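Local atomic coordinates of alpha-galacturonidase (Bacillus subtilis, PDB entry 3FEF), a protein that hydrolyses alpha-1,4-linked galacturonic acid, such as digalacturonate, using NAD(+) and a divalent metal, manganese, as cofactors. Residues 48-53 and 62-67; 171-176 and 325-330; 211-214 and 219-222; 255-260 and 279-284; 409-414 and 430-435. One frame throughout, in Å; residues are numbered along the deposited sequence.

Contact 1. Residues 48-53 and 62-67; sequences KNEVIG and RYEAVS
This is a helix-on-strand contact, the packing of the helix on the second strand of the beta-alpha-beta crossover made by strand 34-39, helix 43-53 and strand 61-66. The unit belongs to the Rossmann-type domain. The helix packs on the edge strand of the parallel sheet. The two short axes run nearly antiparallel, at 170°, and come within 7.1 Å. Glu50 and Tyr63 hold the middle of the contact. The CG of Glu50 rests on Tyr63 O at 3.4 Å. The Tyr63 ring packs against the C-terminal end of segment 48-53. Gly53 CA lies over one face of that ring, 3.9 Å from its centroid and offset toward the rim, a CH-pi contact. With no side chain on Gly53, the backbone comes close, and Gly53 C is 3.4 Å from Tyr63 CD1. Met23 and Leu26 of helix 18-28 also touch this tyrosine. Ala65 faces the helix and meets Phe43 and Ala46 there as well. The Glu50 chain leaves with CG anti to the backbone N (chi1 170°) and runs on extended to the strand. There its OE1, through the anti lone pair, accepts from Ala65 N at 2.9 Å with an N-H...O angle of 160°.

Contact 2. Residues 171-176 and 325-330; sequences EVFGTQ and GEEGVN
The van der Waals part is carried by Phe173, on helix 171-187, whose ring packs against residues 325-327, just before helix 328-335. Its CZ meets Glu327 CG at 3.4 Å, an oblique approach. With Phe173 CG anti to its carbonyl carbon (chi1 -55°), the ring reaches out from the helix to this turn. Polar atoms lie round the same ring without a hydrogen bond across the contact. Glu326 OE1 sits at the ring edge, near its plane, 3.9 Å from Phe173 CE2. Gly325 O approaches obliquely, 3.8 Å from Phe173 CD2. Charged and hydrogen-bonded partners fix the Glu327 carboxylate. Asn330 ND2 gives a nearly straight bond to Glu327 OE1 (2.7 Å, 173°), from the syn side but 30° out of the carboxylate plane. Arg194 makes a salt bridge to Glu327 OE2 and a cation-pi contact with the Phe173 ring, so one guanidinium serves both segments. Glu326 turns its other oxygen, OE2, toward His170 ND1 in a weak hydrogen bond. Its side chain also touches Trp18, part of the NAD(+) site by similarity. The contact thus joins the Rossmann-type and C-terminal parts of a family 4 glycosidase beside His170, the probable proton donor.

Contact 3. Residues 211-214 and 219-222; sequences TKAS and DLLP
Ala213 points its CB at the turn into helix 220-231, and two leucines close on it. Leu220 CB lies 4.0 Å from Ala213 CB. Leu221 brings its CD1 branch in instead, 3.9 Å from Ala213 CB and 3.6 Å from Ala213 N. That methyl therefore lies alongside the strand backbone, and both Leu221 methyls come near Thr211 O. The Leu220 chain takes a different course. Its CG packs on Ser214 CA at 3.7 Å, and the side chain also meets Ile197 of strand 197-202 and Met182 and Val183 of helix 171-187. The Asp219 carboxylate is turned back toward the strand and the helix start, its CG anti to the backbone N (chi1 -172°). OD1 accepts from Leu221 N at 2.9 Å; this donor stands above the carboxylate plane, 40° out of it. A water also donates to Asp219 OD1 and accepts from Ala213 N, so it links the two segments. The direct backbone link is almost straight: Leu220 N gives to Ala213 O at 2.9 Å and 176°. Arg370 of the second subunit packs on Ser214 and Asp219. Ser214 and Asp219 form an antiparallel, non-hydrogen-bonded pair. Together these features describe a tight beta hairpin whose second strand runs directly into a helix, with Asp219 as the N-cap.

Contact 4. Residues 255-260 and 279-284; sequences AFDLFE and GPYLKQ
Asp257 is the first residue of helix segment 255-260 to touch Tyr281. Its side chain leaves the helix with CG anti to the backbone N (chi1 -171°), which carries the carboxylate out to the tyrosine hydroxyl. Tyr281 OH donates to Asp257 OD2. The modelled separation of 2.4 Å is very short, and its exact value is doubtful. The carboxylate oxygen lies at the ring edge, near the ring plane, and the carboxylate and ring planes stand 77° apart. Leu258 follows. It sets its CD2 methyl 3.4 Å from Tyr281 OH and 4.2 Å from Tyr281 CZ, an oblique approach. The hydroxyl thus has a carboxylate and a methyl group as neighbours from consecutive residues. On the other segment, Pro280 CD lies over the rim of one face of the Tyr281 ring, and Trp288 meets that ring edge-to-face. The polar end has a further partner. Arg425 of the third subunit makes a salt bridge to Asp257 OD2 and a hydrogen bond to Tyr281 OH, so its positive charge probably helps to balance the carboxylate. A bound sulfate, probably from the crystallisation liquor, lies about 5 Å from the Asp257 side chain. This Asp-Tyr-Arg cluster ties helix 253-262 and the loop leading to helix 295-314 into a subunit interface of the homotetramer.

Contact 5. Residues 409-414 and 430-435; sequences GLAFQA and QLFNDM
Asp434 N to Gln430 O, at 3.0 Å, is a polar bond within helix 425-435; between this helix and helix 408-417 the contact of Ala411 and Phe412 with Phe432 is apolar. A weak side-chain bond from Gln430 to Asp434 follows the same helix, and Asp434 also forms a salt bridge with Arg100. Phe432 points at helix 408-417 and offers a ring face to Phe412. It leaves its own helix with CG anti to the backbone N (chi1 175°), which carries the ring across to Ala411 and Phe412. The Phe412 CB lies over that face, 4.2 Å from the Phe432 centroid and 19° off the ring normal, a CH-pi contact. Further along the same side chain, Phe412 CD1 reaches Phe432 CG at 3.7 Å. The two rings meet obliquely, planes 45° apart and centroids 5.3 Å apart. At the far end of the Phe432 ring, CZ touches Ala411 CB at 3.9 Å and also nears the backbone N of Phe412. Phe415 meets the Phe432 ring edge-to-face, and Ile117 of helix 112-136 packs on it too. Ala411 is itself backed by Leu120 and Ala402. This is helix-helix packing of apolar side chains, in a cluster of helices near the C-terminal end of the chain, where helices 408-417 and 425-435 pack together with helices 112-136 and 383-405.

Contact 2 lies nearest the centre of the chain and closest to the catalytic centre. The Glu326 side chain is about 9 Å from the bound magnesium ion, whose ligands include Cys169 and His206. Contact 1 belongs to the Rossmann-type domain, its centre 25 Å from that of contact 2. Contacts 3 and 4 fall inside the long chain loop that contact 2 closes, and their nearest atoms are about 4 Å apart. In contact 4 the Leu258 side chain is about 11 Å from that of His206. Contacts 4 and 5, with centres 27 Å apart, both touch the third subunit, while contact 3 meets the second.

Contact 1. Residues 48-53 and 62-67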
# COMPACT_ATOMS: atom_id res chain seq x y z
N LYS A 48 -6.49 2.97 49.80
CA LYS A 48 -5.61 1.98 50.40
C LYS A 48 -4.26 1.83 49.68
O LYS A 48 -3.22 1.69 50.32
CB LYS A 48 -6.33 0.64 50.47
CG LYS A 48 -7.44 0.63 51.51
CD LYS A 48 -8.23 -0.66 51.44
CE LYS A 48 -9.43 -0.59 52.38
NZ LYS A 48 -10.15 -1.89 52.39
N ASN A 49 -4.27 1.86 48.35
CA ASN A 49 -3.02 1.91 47.61
C ASN A 49 -2.25 3.20 47.89
O ASN A 49 -1.02 3.24 47.81
CB ASN A 49 -3.27 1.77 46.11
CG ASN A 49 -3.29 0.33 45.67
OD1 ASN A 49 -2.74 -0.53 46.34
ND2 ASN A 49 -3.94 0.06 44.54
N GLU A 50 -2.98 4.26 48.20
CA GLU A 50 -2.31 5.51 48.50
C GLU A 50 -1.53 5.39 49.81
O GLU A 50 -0.42 5.89 49.92
CB GLU A 50 -3.32 6.65 48.58
CG GLU A 50 -2.73 7.92 49.12
CD GLU A 50 -3.77 8.76 49.84
OE1 GLU A 50 -4.57 9.44 49.15
OE2 GLU A 50 -3.77 8.72 51.09
N VAL A 51 -2.12 4.72 50.79
CA VAL A 51 -1.48 4.58 52.10
C VAL A 51 -0.30 3.60 52.03
O VAL A 51 0.77 3.86 52.55
CB VAL A 51 -2.49 4.12 53.19
CG1 VAL A 51 -1.79 3.81 54.51
CG2 VAL A 51 -3.58 5.17 53.39
N ILE A 52 -0.51 2.45 51.39
CA ILE A 52 0.59 1.53 51.14
C ILE A 52 1.69 2.19 50.30
O ILE A 52 2.88 2.04 50.57
CB ILE A 52 0.08 0.28 50.44
CG1 ILE A 52 -0.87 -0.50 51.37
CG2 ILE A 52 1.24 -0.57 49.96
CD1 ILE A 52 -1.75 -1.51 50.63
N GLY A 53 1.29 2.96 49.30
CA GLY A 53 2.28 3.61 48.44
C GLY A 53 3.19 4.58 49.19
O GLY A 53 4.42 4.59 48.99
N ARG A 62 5.31 10.29 45.91
CA ARG A 62 4.15 10.62 46.71
C ARG A 62 2.87 10.18 45.99
O ARG A 62 2.63 10.55 44.84
CB ARG A 62 4.12 12.12 47.03
CG ARG A 62 2.76 12.64 47.53
CD ARG A 62 2.95 13.59 48.70
NE ARG A 62 2.40 14.93 48.47
CZ ARG A 62 2.49 15.94 49.35
NH1 ARG A 62 3.11 15.76 50.51
NH2 ARG A 62 1.96 17.13 49.07
N TYR A 63 2.07 9.38 46.68
CA TYR A 63 0.84 8.87 46.13
C TYR A 63 -0.34 9.66 46.66
O TYR A 63 -0.35 10.04 47.82
CB TYR A 63 0.68 7.41 46.50
CG TYR A 63 1.69 6.52 45.83
CD1 TYR A 63 2.98 6.38 46.34
CD2 TYR A 63 1.36 5.84 44.66
CE1 TYR A 63 3.90 5.57 45.71
CE2 TYR A 63 2.29 5.03 44.02
CZ TYR A 63 3.55 4.90 44.55
OH TYR A 63 4.45 4.09 43.93
N GLU A 64 -1.32 9.91 45.80
CA GLU A 64 -2.56 10.55 46.20
C GLU A 64 -3.76 9.91 45.47
O GLU A 64 -3.84 9.95 44.24
CB GLU A 64 -2.48 12.06 45.88
CG GLU A 64 -3.56 12.90 46.56
CD GLU A 64 -3.89 14.21 45.81
OE1 GLU A 64 -3.12 14.62 44.91
OE2 GLU A 64 -4.94 14.82 46.13
N ALA A 65 -4.70 9.34 46.23
CA ALA A 65 -6.00 8.94 45.65
C ALA A 65 -6.84 10.15 45.28
O ALA A 65 -7.09 11.01 46.11
CB ALA A 65 -6.76 8.07 46.63
N VAL A 66 -7.27 10.23 44.02
CA VAL A 66 -8.07 11.37 43.55
C VAL A 66 -9.43 10.88 43.04
O VAL A 66 -9.59 9.72 42.66
CB VAL A 66 -7.36 12.16 42.43
CG1 VAL A 66 -6.04 12.75 42.94
CG2 VAL A 66 -7.13 11.27 41.22
N SER A 67 -10.40 11.79 43.00
CA SER A 67 -11.80 11.41 42.83
C SER A 67 -12.29 11.43 41.40
O SER A 67 -13.34 10.88 41.11
CB SER A 67 -12.69 12.33 43.67
OG SER A 67 -12.40 13.68 43.36

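Contact 2. Residues 171-176 and 325-330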
# COMPACT_ATOMS: atom_id res chain seq x y z
N GLU A 171 3.69 -11.75 28.77
CA GLU A 171 3.73 -13.13 28.30
C GLU A 171 5.06 -13.49 27.64
O GLU A 171 5.61 -14.56 27.87
CB GLU A 171 2.57 -13.43 27.36
CG GLU A 171 1.26 -13.70 28.09
CD GLU A 171 1.44 -14.67 29.25
OE1 GLU A 171 1.66 -15.88 29.00
OE2 GLU A 171 1.37 -14.23 30.41
N VAL A 172 5.59 -12.59 26.81
CA VAL A 172 6.82 -12.90 26.11
C VAL A 172 7.97 -13.14 27.12
O VAL A 172 8.86 -13.93 26.85
CB VAL A 172 7.18 -11.81 25.10
CG1 VAL A 172 8.51 -12.13 24.44
CG2 VAL A 172 6.07 -11.66 24.03
N PHE A 173 7.93 -12.48 28.28
CA PHE A 173 9.00 -12.68 29.25
C PHE A 173 9.08 -14.14 29.68
O PHE A 173 10.18 -14.67 29.89
CB PHE A 173 8.86 -11.75 30.46
CG PHE A 173 8.76 -10.30 30.10
CD1 PHE A 173 9.35 -9.82 28.93
CD2 PHE A 173 8.07 -9.40 30.91
CE1 PHE A 173 9.24 -8.49 28.57
CE2 PHE A 173 7.95 -8.07 30.57
CZ PHE A 173 8.54 -7.60 29.39
N GLY A 174 7.93 -14.78 29.81
CA GLY A 174 7.86 -16.18 30.24
C GLY A 174 8.47 -17.13 29.23
O GLY A 174 9.00 -18.18 29.59
N THR A 175 8.40 -16.78 27.95
CA THR A 175 9.01 -17.61 26.94
C THR A 175 10.51 -17.39 26.89
O THR A 175 11.28 -18.32 26.66
CB THR A 175 8.38 -17.38 25.55
OG1 THR A 175 6.98 -17.67 25.65
CG2 THR A 175 9.00 -18.34 24.55
N GLN A 176 10.93 -16.15 27.12
CA GLN A 176 12.34 -15.88 27.27
C GLN A 176 12.96 -16.66 28.45
O GLN A 176 14.06 -17.17 28.33
CB GLN A 176 12.56 -14.39 27.44
CG GLN A 176 12.59 -13.64 26.13
CD GLN A 176 12.70 -12.16 26.34
OE1 GLN A 176 11.79 -11.55 26.89
NE2 GLN A 176 13.82 -11.58 25.92
N GLY A 325 9.87 -7.72 37.74
CA GLY A 325 10.02 -8.46 36.49
C GLY A 325 9.32 -7.76 35.34
O GLY A 325 9.47 -8.15 34.19
N GLU A 326 8.56 -6.71 35.63
CA GLU A 326 7.85 -5.95 34.58
C GLU A 326 8.77 -4.89 33.99
O GLU A 326 9.77 -4.56 34.59
CB GLU A 326 6.58 -5.31 35.15
CG GLU A 326 5.58 -6.32 35.69
CD GLU A 326 5.20 -7.39 34.66
OE1 GLU A 326 5.46 -7.20 33.46
OE2 GLU A 326 4.63 -8.43 35.07
N GLU A 327 8.42 -4.35 32.82
CA GLU A 327 9.22 -3.30 32.18
C GLU A 327 8.58 -1.90 32.26
O GLU A 327 9.17 -0.90 31.81
CB GLU A 327 9.54 -3.66 30.73
CG GLU A 327 10.35 -4.95 30.55
CD GLU A 327 11.87 -4.75 30.69
OE1 GLU A 327 12.32 -3.70 31.20
OE2 GLU A 327 12.63 -5.66 30.29
N GLY A 328 7.39 -1.82 32.84
CA GLY A 328 6.68 -0.55 32.94
C GLY A 328 7.57 0.62 33.30
O GLY A 328 7.69 1.60 32.56
N VAL A 329 8.21 0.52 34.46
CA VAL A 329 9.07 1.59 34.96
C VAL A 329 10.33 1.83 34.13
O VAL A 329 10.77 2.98 33.97
CB VAL A 329 9.43 1.32 36.41
CG1 VAL A 329 10.50 2.32 36.89
CG2 VAL A 329 8.16 1.40 37.26
N ASN A 330 10.93 0.76 33.63
CA ASN A 330 12.02 0.87 32.69
C ASN A 330 11.58 1.64 31.44
O ASN A 330 12.32 2.46 30.91
CB ASN A 330 12.52 -0.51 32.28
CG ASN A 330 13.32 -1.19 33.39
OD1 ASN A 330 13.76 -0.55 34.33
ND2 ASN A 330 13.50 -2.51 33.27

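Contact 3. Residues 211-214 and 219-222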
# COMPACT_ATOMS: atom_id res chain seq x y z
N THR A 211 10.35 -15.86 15.68
CA THR A 211 10.82 -16.45 14.44
C THR A 211 12.36 -16.47 14.39
O THR A 211 12.95 -17.14 13.54
CB THR A 211 10.28 -15.65 13.25
OG1 THR A 211 10.68 -14.29 13.39
CG2 THR A 211 8.77 -15.70 13.25
N LYS A 212 13.00 -15.72 15.27
CA LYS A 212 14.46 -15.74 15.39
C LYS A 212 14.77 -15.47 16.85
O LYS A 212 14.07 -14.70 17.51
CB LYS A 212 15.13 -14.65 14.55
CG LYS A 212 14.72 -14.58 13.10
CD LYS A 212 15.02 -13.16 12.57
CE LYS A 212 14.67 -13.01 11.09
NZ LYS A 212 14.44 -11.58 10.71
N ALA A 213 15.83 -16.11 17.34
CA ALA A 213 16.21 -16.01 18.73
C ALA A 213 17.67 -16.40 18.91
O ALA A 213 18.19 -17.30 18.23
CB ALA A 213 15.31 -16.90 19.57
N SER A 214 18.34 -15.72 19.81
CA SER A 214 19.72 -16.02 20.04
C SER A 214 20.10 -15.73 21.48
O SER A 214 19.47 -14.89 22.17
CB SER A 214 20.60 -15.19 19.11
OG SER A 214 20.42 -13.80 19.33
N ASP A 219 22.36 -19.61 17.87
CA ASP A 219 21.00 -19.62 17.35
C ASP A 219 20.13 -20.54 18.21
O ASP A 219 20.44 -21.72 18.35
CB ASP A 219 21.01 -20.13 15.92
CG ASP A 219 19.66 -19.98 15.25
OD1 ASP A 219 18.64 -19.81 15.96
OD2 ASP A 219 19.62 -20.08 14.01
N LEU A 220 19.05 -20.02 18.77
CA LEU A 220 18.24 -20.82 19.68
C LEU A 220 17.19 -21.65 18.96
O LEU A 220 16.62 -22.56 19.56
CB LEU A 220 17.58 -19.96 20.78
CG LEU A 220 18.57 -19.17 21.64
CD1 LEU A 220 17.86 -18.43 22.77
CD2 LEU A 220 19.63 -20.07 22.20
N LEU A 221 16.91 -21.35 17.69
CA LEU A 221 15.79 -22.05 17.04
C LEU A 221 16.02 -23.54 16.81
O LEU A 221 15.11 -24.33 17.06
CB LEU A 221 15.28 -21.36 15.76
CG LEU A 221 13.95 -20.72 16.18
CD1 LEU A 221 14.14 -19.27 16.66
CD2 LEU A 221 12.88 -20.82 15.10
N PRO A 222 17.22 -23.92 16.34
CA PRO A 222 17.58 -25.33 16.19
C PRO A 222 17.57 -26.07 17.52
O PRO A 222 17.19 -27.22 17.58
CB PRO A 222 19.00 -25.28 15.62
CG PRO A 222 19.01 -23.99 14.83
CD PRO A 222 18.20 -23.04 15.69
O HOH W 1 17.23 -17.73 15.32

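Contact 4. Residues 255-260 and 279-284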
# COMPACT_ATOMS: atom_id res chain seq x y z
N ALA A 255 2.84 -25.25 23.51
CA ALA A 255 3.87 -24.55 22.77
C ALA A 255 4.68 -25.49 21.90
O ALA A 255 5.03 -25.15 20.76
CB ALA A 255 4.79 -23.76 23.73
N PHE A 256 5.02 -26.67 22.42
CA PHE A 256 5.78 -27.64 21.61
C PHE A 256 4.95 -28.11 20.43
O PHE A 256 5.48 -28.28 19.33
CB PHE A 256 6.25 -28.84 22.44
CG PHE A 256 7.26 -28.49 23.49
CD1 PHE A 256 8.25 -27.55 23.23
CD2 PHE A 256 7.22 -29.09 24.74
CE1 PHE A 256 9.18 -27.21 24.20
CE2 PHE A 256 8.16 -28.75 25.72
CZ PHE A 256 9.14 -27.81 25.45
N ASP A 257 3.67 -28.32 20.66
CA ASP A 257 2.78 -28.80 19.62
C ASP A 257 2.64 -27.76 18.49
O ASP A 257 2.69 -28.10 17.33
CB ASP A 257 1.42 -29.17 20.21
CG ASP A 257 0.51 -29.89 19.23
OD1 ASP A 257 0.83 -31.04 18.89
OD2 ASP A 257 -0.53 -29.31 18.80
N LEU A 258 2.46 -26.49 18.85
CA LEU A 258 2.37 -25.42 17.86
C LEU A 258 3.68 -25.25 17.12
O LEU A 258 3.68 -25.03 15.90
CB LEU A 258 1.98 -24.09 18.50
CG LEU A 258 0.65 -24.16 19.25
CD1 LEU A 258 0.20 -22.79 19.68
CD2 LEU A 258 -0.40 -24.82 18.40
N PHE A 259 4.80 -25.36 17.83
CA PHE A 259 6.10 -25.29 17.14
C PHE A 259 6.24 -26.33 16.01
O PHE A 259 6.67 -26.00 14.93
CB PHE A 259 7.30 -25.42 18.07
CG PHE A 259 8.62 -25.41 17.33
CD1 PHE A 259 9.20 -24.21 16.93
CD2 PHE A 259 9.26 -26.60 16.99
CE1 PHE A 259 10.41 -24.18 16.21
CE2 PHE A 259 10.48 -26.59 16.26
CZ PHE A 259 11.05 -25.39 15.88
N GLU A 260 5.92 -27.59 16.30
CA GLU A 260 6.03 -28.68 15.31
C GLU A 260 5.17 -28.39 14.11
O GLU A 260 5.51 -28.73 12.99
CB GLU A 260 5.53 -30.00 15.90
CG GLU A 260 6.22 -30.39 17.16
CD GLU A 260 7.67 -30.63 16.92
OE1 GLU A 260 7.99 -31.01 15.77
OE2 GLU A 260 8.49 -30.43 17.85
N GLY A 279 -7.93 -27.18 18.36
CA GLY A 279 -7.06 -28.19 18.96
C GLY A 279 -7.82 -28.97 20.00
O GLY A 279 -8.93 -28.61 20.36
N PRO A 280 -7.22 -30.06 20.50
CA PRO A 280 -7.80 -30.81 21.62
C PRO A 280 -7.60 -30.07 22.93
O PRO A 280 -8.14 -30.49 23.96
CB PRO A 280 -6.98 -32.10 21.64
CG PRO A 280 -5.70 -31.78 20.91
CD PRO A 280 -6.07 -30.75 19.89
N TYR A 281 -6.85 -28.97 22.90
CA TYR A 281 -6.33 -28.35 24.12
C TYR A 281 -7.35 -28.02 25.21
O TYR A 281 -7.19 -28.42 26.36
CB TYR A 281 -5.57 -27.06 23.78
CG TYR A 281 -4.64 -27.21 22.60
CD1 TYR A 281 -3.68 -28.23 22.56
CD2 TYR A 281 -4.71 -26.34 21.52
CE1 TYR A 281 -2.82 -28.36 21.49
CE2 TYR A 281 -3.85 -26.47 20.44
CZ TYR A 281 -2.91 -27.47 20.43
OH TYR A 281 -2.06 -27.60 19.35
N LEU A 282 -8.37 -27.26 24.84
CA LEU A 282 -9.30 -26.68 25.81
C LEU A 282 -10.22 -27.73 26.41
O LEU A 282 -10.77 -27.54 27.49
CB LEU A 282 -10.13 -25.57 25.17
CG LEU A 282 -9.38 -24.27 24.89
CD1 LEU A 282 -10.30 -23.26 24.19
CD2 LEU A 282 -8.83 -23.70 26.20
N LYS A 283 -10.38 -28.85 25.72
CA LYS A 283 -11.25 -29.92 26.20
C LYS A 283 -10.51 -30.98 26.99
O LYS A 283 -11.13 -31.76 27.68
CB LYS A 283 -12.02 -30.54 25.03
CG LYS A 283 -12.96 -29.53 24.37
CD LYS A 283 -13.62 -30.04 23.11
CE LYS A 283 -14.90 -29.26 22.84
NZ LYS A 283 -15.75 -29.91 21.78
N GLN A 284 -9.19 -31.00 26.90
CA GLN A 284 -8.39 -31.95 27.66
C GLN A 284 -7.20 -31.24 28.26
O GLN A 284 -6.06 -31.61 28.00
CB GLN A 284 -7.91 -33.11 26.76
CG GLN A 284 -9.03 -33.89 26.07
CD GLN A 284 -8.52 -34.82 24.97
OE1 GLN A 284 -7.46 -35.44 25.09
NE2 GLN A 284 -9.29 -34.93 23.89

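Contact 5. Residues 409-414 and 430-435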
# COMPACT_ATOMS: atom_id res chain seq x y z
N GLY A 409 -25.20 -6.09 15.39
CA GLY A 409 -25.14 -6.94 14.21
C GLY A 409 -23.70 -7.22 13.82
O GLY A 409 -23.31 -8.36 13.60
N LEU A 410 -22.88 -6.17 13.77
CA LEU A 410 -21.48 -6.35 13.38
C LEU A 410 -20.69 -7.17 14.42
O LEU A 410 -19.84 -7.99 14.06
CB LEU A 410 -20.80 -5.00 13.13
CG LEU A 410 -19.30 -5.10 12.83
CD1 LEU A 410 -19.10 -5.76 11.46
CD2 LEU A 410 -18.63 -3.74 12.88
N ALA A 411 -20.98 -6.94 15.69
CA ALA A 411 -20.35 -7.70 16.77
C ALA A 411 -20.68 -9.19 16.69
O ALA A 411 -19.86 -10.04 17.00
CB ALA A 411 -20.77 -7.14 18.13
N PHE A 412 -21.89 -9.50 16.26
CA PHE A 412 -22.29 -10.90 16.08
C PHE A 412 -21.52 -11.57 14.93
O PHE A 412 -21.18 -12.75 15.01
CB PHE A 412 -23.81 -11.02 15.86
CG PHE A 412 -24.29 -12.45 15.82
CD1 PHE A 412 -23.92 -13.35 16.81
CD2 PHE A 412 -25.08 -12.89 14.78
CE1 PHE A 412 -24.34 -14.65 16.78
CE2 PHE A 412 -25.51 -14.20 14.73
CZ PHE A 412 -25.15 -15.08 15.74
N GLN A 413 -21.25 -10.81 13.87
CA GLN A 413 -20.39 -11.29 12.79
C GLN A 413 -19.01 -11.69 13.31
O GLN A 413 -18.50 -12.75 12.97
CB GLN A 413 -20.25 -10.24 11.69
CG GLN A 413 -21.59 -9.84 11.09
CD GLN A 413 -22.27 -11.04 10.47
OE1 GLN A 413 -23.47 -11.26 10.66
NE2 GLN A 413 -21.50 -11.84 9.74
N ALA A 414 -18.41 -10.84 14.14
CA ALA A 414 -17.13 -11.19 14.73
C ALA A 414 -17.30 -12.45 15.59
O ALA A 414 -16.56 -13.43 15.44
CB ALA A 414 -16.58 -10.02 15.56
N GLN A 430 -28.40 -17.06 20.15
CA GLN A 430 -29.01 -17.11 21.46
C GLN A 430 -27.95 -16.93 22.56
O GLN A 430 -28.10 -16.10 23.47
CB GLN A 430 -29.79 -18.41 21.63
CG GLN A 430 -30.58 -18.48 22.94
CD GLN A 430 -31.74 -17.50 22.95
OE1 GLN A 430 -32.64 -17.60 22.14
NE2 GLN A 430 -31.70 -16.54 23.88
N LEU A 431 -26.87 -17.70 22.47
CA LEU A 431 -25.73 -17.49 23.37
C LEU A 431 -25.28 -16.02 23.37
O LEU A 431 -25.17 -15.41 24.43
CB LEU A 431 -24.56 -18.41 22.98
CG LEU A 431 -23.26 -18.23 23.79
CD1 LEU A 431 -23.52 -18.46 25.25
CD2 LEU A 431 -22.19 -19.17 23.29
N PHE A 432 -25.05 -15.45 22.19
CA PHE A 432 -24.56 -14.08 22.09
C PHE A 432 -25.49 -13.08 22.79
O PHE A 432 -25.04 -12.27 23.59
CB PHE A 432 -24.36 -13.71 20.61
CG PHE A 432 -23.96 -12.26 20.36
CD1 PHE A 432 -22.64 -11.85 20.49
CD2 PHE A 432 -24.89 -11.33 19.92
CE1 PHE A 432 -22.27 -10.53 20.22
CE2 PHE A 432 -24.53 -10.00 19.65
CZ PHE A 432 -23.23 -9.60 19.80
N ASN A 433 -26.78 -13.14 22.49
CA ASN A 433 -27.75 -12.26 23.15
C ASN A 433 -27.81 -12.43 24.67
O ASN A 433 -27.94 -11.46 25.40
CB ASN A 433 -29.14 -12.45 22.54
CG ASN A 433 -29.22 -11.97 21.10
OD1 ASN A 433 -28.48 -11.08 20.69
ND2 ASN A 433 -30.14 -12.56 20.33
N ASP A 434 -27.70 -13.67 25.14
CA ASP A 434 -27.69 -13.93 26.58
C ASP A 434 -26.48 -13.27 27.24
O ASP A 434 -26.58 -12.75 28.35
CB ASP A 434 -27.70 -15.43 26.86
CG ASP A 434 -29.05 -16.07 26.59
OD1 ASP A 434 -30.04 -15.32 26.51
OD2 ASP A 434 -29.14 -17.31 26.43
N MSE A 435 -25.34 -13.30 26.55
CA MSE A 435 -24.10 -12.76 27.09
C MSE A 435 -24.11 -11.24 27.08
O MSE A 435 -23.49 -10.60 27.93
CB MSE A 435 -22.89 -13.29 26.30
CG MSE A 435 -22.64 -14.77 26.51
SE MSE A 435 -21.16 -15.43 25.46
CE MSE A 435 -19.67 -14.80 26.57